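Local atomic coordinates of tapirin (Caldicellulosiruptor kristjanssonii, PDB entry 6N2B), a protein that is thought to attach the cells of an extremely thermophilic bacterium to cellulose, through a C-terminal domain built on a beta-helix that also holds a calcium ion. Residues E232-Q237 / P253-N258; N246-K251 / M270-K275; D358-R363 / L376-I381. All blocks are in the same frame, centred on the assembly; numbering follows the deposited sequence.

Interaction 1: residues E232-Q237 / P253-N258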
# COMPACT_ATOMS: atom_id res chain seq x y z
N GLU A 232 7.96 5.46 -6.73
CA GLU A 232 8.99 5.91 -5.80
C GLU A 232 8.59 5.61 -4.35
O GLU A 232 8.21 4.49 -4.03
CB GLU A 232 9.26 7.40 -5.97
CG GLU A 232 9.72 7.79 -7.38
CD GLU A 232 11.10 7.26 -7.72
OE1 GLU A 232 11.98 7.20 -6.82
OE2 GLU A 232 11.30 6.91 -8.90
N ARG A 233 8.68 6.61 -3.47
CA ARG A 233 8.44 6.40 -2.04
C ARG A 233 6.96 6.42 -1.68
O ARG A 233 6.17 7.18 -2.26
CB ARG A 233 9.15 7.48 -1.23
CG ARG A 233 10.66 7.37 -1.17
CD ARG A 233 11.29 8.56 -0.41
NE ARG A 233 10.70 8.82 0.91
CZ ARG A 233 9.76 9.75 1.15
NH1 ARG A 233 9.29 9.92 2.39
NH2 ARG A 233 9.27 10.51 0.16
N ILE A 234 6.58 5.58 -0.72
CA ILE A 234 5.30 5.69 -0.01
C ILE A 234 5.61 6.06 1.43
O ILE A 234 6.42 5.40 2.09
CB ILE A 234 4.47 4.40 -0.07
CG1 ILE A 234 4.01 4.11 -1.50
CG2 ILE A 234 3.28 4.49 0.88
CD1 ILE A 234 3.34 2.76 -1.67
N GLN A 235 4.98 7.12 1.91
CA GLN A 235 5.14 7.56 3.29
C GLN A 235 3.79 8.02 3.81
O GLN A 235 3.21 8.98 3.28
CB GLN A 235 6.18 8.67 3.40
CG GLN A 235 6.15 9.40 4.73
CD GLN A 235 7.26 10.45 4.83
OE1 GLN A 235 8.26 10.24 5.54
NE2 GLN A 235 7.09 11.58 4.14
N THR A 236 3.30 7.34 4.83
CA THR A 236 2.01 7.60 5.44
C THR A 236 2.21 8.23 6.81
O THR A 236 3.05 7.76 7.59
CB THR A 236 1.21 6.30 5.56
OG1 THR A 236 1.87 5.40 6.45
CG2 THR A 236 1.07 5.65 4.19
N GLN A 237 1.44 9.27 7.11
CA GLN A 237 1.63 10.08 8.31
C GLN A 237 0.59 9.80 9.40
O GLN A 237 0.22 10.71 10.15
CB GLN A 237 1.64 11.56 7.95
CG GLN A 237 0.40 12.05 7.22
CD GLN A 237 0.44 13.56 6.92
OE1 GLN A 237 0.14 13.98 5.79
NE2 GLN A 237 0.78 14.37 7.93
N PRO A 253 12.43 3.29 -3.29
CA PRO A 253 13.39 2.87 -2.25
C PRO A 253 12.83 2.67 -0.83
O PRO A 253 13.50 1.99 -0.04
CB PRO A 253 14.43 4.01 -2.26
CG PRO A 253 13.75 5.16 -2.89
CD PRO A 253 12.77 4.59 -3.88
N GLU A 254 11.70 3.26 -0.46
CA GLU A 254 11.18 3.09 0.90
C GLU A 254 9.67 2.97 0.85
O GLU A 254 9.02 3.48 -0.06
CB GLU A 254 11.50 4.26 1.86
CG GLU A 254 12.80 5.04 1.64
CD GLU A 254 12.94 6.27 2.57
OE1 GLU A 254 12.76 7.42 2.10
OE2 GLU A 254 13.20 6.07 3.78
N VAL A 255 9.12 2.29 1.86
CA VAL A 255 7.73 2.42 2.27
C VAL A 255 7.78 2.68 3.75
O VAL A 255 8.14 1.80 4.53
CB VAL A 255 6.88 1.19 1.97
CG1 VAL A 255 5.45 1.41 2.49
CG2 VAL A 255 6.85 0.90 0.48
N ILE A 256 7.44 3.90 4.16
CA ILE A 256 7.56 4.31 5.55
C ILE A 256 6.16 4.53 6.08
O ILE A 256 5.46 5.45 5.65
CB ILE A 256 8.41 5.58 5.70
CG1 ILE A 256 9.72 5.46 4.89
CG2 ILE A 256 8.63 5.87 7.17
CD1 ILE A 256 10.75 4.46 5.42
N VAL A 257 5.75 3.70 7.02
CA VAL A 257 4.46 3.85 7.70
C VAL A 257 4.73 4.46 9.07
O VAL A 257 5.35 3.83 9.93
CB VAL A 257 3.73 2.50 7.81
CG1 VAL A 257 2.47 2.64 8.65
CG2 VAL A 257 3.42 1.96 6.42
N ASN A 258 4.29 5.70 9.27
CA ASN A 258 4.53 6.44 10.50
C ASN A 258 3.27 6.50 11.36
O ASN A 258 2.15 6.27 10.88
CB ASN A 258 5.01 7.86 10.21
CG ASN A 258 6.44 7.91 9.69
OD1 ASN A 258 7.28 7.10 10.06
ND2 ASN A 258 6.71 8.86 8.80
O HOH W 1 0.85 5.94 8.66

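Interaction 2: residues N246-K251 / M270-K275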
# COMPACT_ATOMS: atom_id res chain seq x y z
N ASN A 246 -5.92 -5.65 -2.67
CA ASN A 246 -5.40 -6.85 -3.30
C ASN A 246 -3.87 -6.84 -3.37
O ASN A 246 -3.21 -7.76 -2.89
CB ASN A 246 -6.01 -7.01 -4.69
CG ASN A 246 -7.46 -7.45 -4.64
OD1 ASN A 246 -7.85 -8.24 -3.78
ND2 ASN A 246 -8.27 -6.95 -5.56
N ASN A 247 -3.30 -5.82 -3.97
CA ASN A 247 -1.85 -5.72 -4.03
C ASN A 247 -1.39 -4.33 -3.58
O ASN A 247 -2.11 -3.34 -3.75
CB ASN A 247 -1.31 -6.04 -5.45
CG ASN A 247 -1.95 -7.30 -6.06
OD1 ASN A 247 -1.67 -8.42 -5.63
ND2 ASN A 247 -2.79 -7.12 -7.07
N LEU A 248 -0.19 -4.28 -3.00
CA LEU A 248 0.51 -3.03 -2.74
C LEU A 248 1.91 -3.21 -3.31
O LEU A 248 2.73 -3.88 -2.69
CB LEU A 248 0.57 -2.70 -1.26
CG LEU A 248 1.09 -1.32 -0.82
CD1 LEU A 248 0.75 -1.09 0.62
CD2 LEU A 248 2.60 -1.14 -0.98
N ILE A 249 2.18 -2.63 -4.47
CA ILE A 249 3.48 -2.75 -5.12
C ILE A 249 4.22 -1.42 -5.02
O ILE A 249 3.72 -0.39 -5.49
CB ILE A 249 3.35 -3.16 -6.59
CG1 ILE A 249 2.76 -4.57 -6.70
CG2 ILE A 249 4.71 -3.03 -7.28
CD1 ILE A 249 2.35 -4.96 -8.08
N CYS A 250 5.40 -1.44 -4.44
CA CYS A 250 6.23 -0.24 -4.37
C CYS A 250 7.55 -0.53 -5.06
O CYS A 250 8.31 -1.39 -4.60
CB CYS A 250 6.48 0.22 -2.94
SG CYS A 250 7.68 1.58 -2.93
N LYS A 251 7.84 0.20 -6.13
CA LYS A 251 9.06 -0.04 -6.87
C LYS A 251 10.14 1.00 -6.58
O LYS A 251 11.20 0.97 -7.20
CB LYS A 251 8.76 -0.15 -8.36
CG LYS A 251 7.97 -1.43 -8.65
CD LYS A 251 8.21 -1.98 -10.05
CE LYS A 251 9.50 -2.79 -10.19
NZ LYS A 251 9.51 -3.58 -11.47
N MET A 270 2.22 -8.08 -1.48
CA MET A 270 2.86 -6.83 -1.10
C MET A 270 4.32 -6.91 -1.54
O MET A 270 5.12 -7.63 -0.93
CB MET A 270 2.74 -6.58 0.40
CG MET A 270 3.28 -5.24 0.86
SD MET A 270 3.00 -5.07 2.63
CE MET A 270 3.12 -3.30 2.80
N TYR A 271 4.65 -6.20 -2.61
CA TYR A 271 6.00 -6.17 -3.15
C TYR A 271 6.69 -4.90 -2.67
O TYR A 271 6.23 -3.79 -2.94
CB TYR A 271 5.98 -6.25 -4.68
CG TYR A 271 7.36 -6.21 -5.34
CD1 TYR A 271 8.07 -5.02 -5.44
CD2 TYR A 271 7.94 -7.37 -5.86
CE1 TYR A 271 9.33 -4.97 -6.04
CE2 TYR A 271 9.19 -7.34 -6.47
CZ TYR A 271 9.88 -6.13 -6.55
OH TYR A 271 11.12 -6.06 -7.14
N ILE A 272 7.81 -5.06 -1.98
CA ILE A 272 8.58 -3.95 -1.46
C ILE A 272 9.95 -4.01 -2.11
O ILE A 272 10.80 -4.82 -1.71
CB ILE A 272 8.68 -3.98 0.06
CG1 ILE A 272 7.27 -4.04 0.67
CG2 ILE A 272 9.48 -2.79 0.57
CD1 ILE A 272 6.38 -2.86 0.31
N GLN A 273 10.19 -3.13 -3.09
CA GLN A 273 11.42 -3.16 -3.88
C GLN A 273 12.68 -3.13 -3.00
O GLN A 273 13.62 -3.90 -3.23
CB GLN A 273 11.43 -1.99 -4.86
CG GLN A 273 12.78 -1.70 -5.49
CD GLN A 273 13.11 -2.70 -6.57
OE1 GLN A 273 12.21 -3.29 -7.18
NE2 GLN A 273 14.39 -2.91 -6.81
N ASN A 274 12.72 -2.24 -2.01
CA ASN A 274 13.90 -2.13 -1.15
C ASN A 274 13.59 -2.34 0.32
O ASN A 274 13.98 -3.36 0.89
CB ASN A 274 14.61 -0.80 -1.38
CG ASN A 274 15.83 -0.64 -0.50
OD1 ASN A 274 16.79 -1.42 -0.59
ND2 ASN A 274 15.80 0.36 0.38
N LYS A 275 12.92 -1.38 0.98
CA LYS A 275 12.76 -1.40 2.43
C LYS A 275 11.33 -1.04 2.84
O LYS A 275 10.68 -0.21 2.19
CB LYS A 275 13.80 -0.44 3.08
CG LYS A 275 13.27 0.57 4.10
CD LYS A 275 14.39 1.50 4.62
CE LYS A 275 14.54 2.77 3.78
NZ LYS A 275 15.49 3.77 4.38

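Interaction 3: residues D358-R363 / L376-I381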
# COMPACT_ATOMS: atom_id res chain seq x y z
N ASP A 358 19.18 -17.11 6.93
CA ASP A 358 20.62 -17.35 6.97
C ASP A 358 21.17 -17.05 8.36
O ASP A 358 22.06 -17.75 8.85
CB ASP A 358 21.33 -16.51 5.90
CG ASP A 358 22.85 -16.69 5.92
OD1 ASP A 358 23.34 -17.75 5.45
OD2 ASP A 358 23.56 -15.78 6.42
N GLN A 359 20.62 -16.03 9.02
CA GLN A 359 21.04 -15.68 10.37
C GLN A 359 19.82 -15.41 11.25
O GLN A 359 18.79 -14.91 10.79
CB GLN A 359 21.95 -14.46 10.37
CG GLN A 359 23.36 -14.78 9.96
CD GLN A 359 24.19 -13.55 9.76
OE1 GLN A 359 24.23 -12.67 10.64
NE2 GLN A 359 24.84 -13.45 8.61
N LEU A 360 19.97 -15.74 12.53
CA LEU A 360 18.95 -15.48 13.53
C LEU A 360 19.59 -14.83 14.74
O LEU A 360 20.47 -15.42 15.37
CB LEU A 360 18.24 -16.77 13.92
CG LEU A 360 17.40 -16.71 15.20
CD1 LEU A 360 16.29 -15.69 15.06
CD2 LEU A 360 16.84 -18.09 15.47
N GLU A 361 19.16 -13.62 15.06
CA GLU A 361 19.64 -12.88 16.22
C GLU A 361 18.47 -12.57 17.13
O GLU A 361 17.44 -12.07 16.65
CB GLU A 361 20.34 -11.59 15.78
CG GLU A 361 21.06 -10.83 16.90
CD GLU A 361 21.50 -9.44 16.48
OE1 GLU A 361 21.25 -8.48 17.25
OE2 GLU A 361 22.08 -9.31 15.38
N VAL A 362 18.60 -12.87 18.42
CA VAL A 362 17.62 -12.51 19.44
C VAL A 362 18.37 -11.82 20.58
O VAL A 362 19.49 -12.21 20.91
CB VAL A 362 16.84 -13.74 19.95
CG1 VAL A 362 15.68 -13.31 20.87
CG2 VAL A 362 16.33 -14.57 18.78
N ARG A 363 17.74 -10.81 21.17
CA ARG A 363 18.49 -9.84 21.97
C ARG A 363 17.51 -9.07 22.84
O ARG A 363 16.30 -9.09 22.59
CB ARG A 363 19.27 -8.91 21.04
CG ARG A 363 20.34 -8.03 21.66
CD ARG A 363 21.40 -7.68 20.63
NE ARG A 363 22.00 -8.87 20.01
CZ ARG A 363 23.04 -9.56 20.50
NH1 ARG A 363 23.62 -9.20 21.64
NH2 ARG A 363 23.49 -10.63 19.85
N LEU A 376 11.86 -23.68 12.73
CA LEU A 376 12.75 -22.58 12.37
C LEU A 376 14.08 -23.19 11.95
O LEU A 376 14.61 -24.04 12.66
CB LEU A 376 12.94 -21.63 13.55
CG LEU A 376 13.60 -20.27 13.30
CD1 LEU A 376 13.24 -19.31 14.43
CD2 LEU A 376 15.12 -20.35 13.16
N VAL A 377 14.61 -22.76 10.80
CA VAL A 377 15.85 -23.30 10.25
C VAL A 377 16.81 -22.15 9.95
O VAL A 377 16.58 -21.39 9.00
CB VAL A 377 15.60 -24.12 8.98
CG1 VAL A 377 16.92 -24.63 8.43
CG2 VAL A 377 14.65 -25.24 9.27
N THR A 378 17.89 -22.05 10.72
CA THR A 378 18.86 -20.98 10.55
C THR A 378 20.25 -21.54 10.31
O THR A 378 20.57 -22.64 10.76
CB THR A 378 18.87 -20.03 11.77
OG1 THR A 378 19.60 -18.84 11.46
CG2 THR A 378 19.49 -20.70 13.00
N ARG A 379 21.08 -20.79 9.59
CA ARG A 379 22.46 -21.20 9.36
C ARG A 379 23.41 -20.74 10.46
O ARG A 379 24.46 -21.37 10.66
CB ARG A 379 22.96 -20.69 8.00
CG ARG A 379 22.24 -21.32 6.81
CD ARG A 379 22.96 -21.12 5.48
NE ARG A 379 22.16 -21.62 4.36
CZ ARG A 379 21.44 -20.85 3.53
NH1 ARG A 379 21.41 -19.53 3.69
NH2 ARG A 379 20.73 -21.40 2.55
N ALA A 380 23.05 -19.68 11.18
CA ALA A 380 23.82 -19.17 12.31
C ALA A 380 22.86 -18.49 13.28
O ALA A 380 21.80 -18.01 12.88
CB ALA A 380 24.91 -18.20 11.88
N ILE A 381 23.25 -18.45 14.55
CA ILE A 381 22.37 -18.04 15.64
C ILE A 381 23.18 -17.25 16.66
O ILE A 381 24.40 -17.42 16.79
CB ILE A 381 21.70 -19.27 16.30
CG1 ILE A 381 20.61 -18.86 17.29
CG2 ILE A 381 22.76 -20.12 16.97
CD1 ILE A 381 19.73 -20.02 17.71

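Interaction 1: residues E232-Q237 / P253-N258
Arg233 and Glu254 run side by side and point the same way, at the N-terminal end of two neighbouring parallel strands, 234-236 and 254-257, of the beta-helix. The strand axes are 4.7 Å apart and only 5° from parallel, which fits successive coils. The arginine chain bends at its third torsion (chi3 51°), and this brings the edge of the guanidinium over to the acid: NE donates to Glu254 OE1 at 2.8 Å in a salt bridge. The two planes are inclined by 46°, and OE1 is met from above the carboxylate plane, so the groups do not pair flat. The other oxygen, OE2, makes a long, weak ion pair with Lys275 on the next coil.

On the face that carries Ile234, Val255, Thr236 and Val257, the first two lie alongside each other, with Ile234 CB 4.1 Å from Val255 CG1. Leu248 and Cys250 pack against this pair from strand 240-250. Between the strands, Ile256 N donates to Ile234 O at 2.8 Å, and Thr236 N to Ile256 O at 3.0 Å. Thr236 lies alongside Val257, with OG1 3.6 Å from Val257 CG1, and Asn258 N donates to Thr236 O at 2.9 Å.

Interaction 2: residues N246-K251 / M270-K275
The Tyr271 ring turns an edge to the opposing strand: with CG anti to the backbone N (chi1 180°), its CD1 edge is set against Cys250 O, which lies near the ring plane, 3.7 Å from Tyr271 CD1. At the phenol end the ring edge also meets the amide of Gln273, where Tyr271 OH donates to Gln273 OE1 at 3.0 Å, approaching from above the plane of that carbonyl. The register places Tyr271 CB 4.2 Å from Ile249 CG1, and the two side chains pass at a slant. The ring of Tyr295 meets that of Tyr271 with the planes about 35° apart, and Ile412 and Lys413 of helix 408-413 also touch Tyr271. Lys251 crosses Gln273 through its aliphatic part, while its NZ is hydrogen-bonded to Ile412 O and Phe415 O beyond the two strands.

The reverse face of the sheet is apolar. Leu248 and Met270 lie side by side and point the same way, Leu248 CD1 touching Met270 CE at 3.9 Å, and Leu248 CD2 reaches Ile272 CD1 at 4.3 Å. Three backbone bonds set the register: Tyr271 N to Leu248 O, Cys250 N to Tyr271 O (2.9 Å) and Gln273 N to Cys250 O. The strand axes run 11° from parallel. Such in-register pairing of successive coils, with an apolar face of Leu248, Met270, Cys250 and Ile272, is as expected in a parallel beta-helix.

Interaction 3: residues D358-R363 / L376-I381
Asp358 and Arg379 are brought together by their torsions: the aspartate sets CG opposite its backbone N (chi1 179°), and the arginine chain runs extended from CG to NE, so the two side chains cross at about a right angle. Arg379 NH1 donates to Asp358 OD1 at 3.2 Å in a salt bridge. The bond uses the anti lone pair of OD1 and lies in the guanidinium plane, although the carboxylate is turned by 50° against it. The same guanidinium binds Ala400 O through NH2 and makes a cation-pi contact with Phe402. Were Arg379 replaced by an alanine, the Asp358 carboxylate would probably lose its countercharge, and Ala400 O and Phe402 a partner.

Past the corner, Leu360 N donates to Ala380 O at 2.9 Å, while Thr378 OG1 reaches that oxygen at 2.7 Å from the opposite face of the carbonyl plane, a double grip on one acceptor. Leu360 CD2 packs against Leu376 CD2 at 3.7 Å and Ile381 CD1 at 4.1 Å. Strand 359-363 follows the corner at Asp358 whereas 376-378 precedes that at Arg379, hence their 109° angle; 380-381, past its corner, runs parallel to 359-360. Such stacked corners belong to the coil of a beta-helix.

In the fold
Interactions 1 and 3 share the eight-stranded parallel sheet, interaction 1 at the end holding strand 234-236 and interaction 3, through 359-363 and 380-381, at the end holding strand 380-384, their centres 28 Å apart. Through 376-378, interaction 3 also reaches the run of stacked strands that holds interaction 2. Interaction 2, on that other face of the coil, touches interaction 1: Val255 CG2 packs on Cys250 CB at 3.5 Å, and the chain passes from 246-251 straight into 253-258. Interaction 2 is buried, mostly aromatic and apolar. Interactions 1 and 3 are partly buried; each combines apolar packing with a salt bridge, at the strand starts in interaction 1 and at a corner in interaction 3. All lie away from the calcium site.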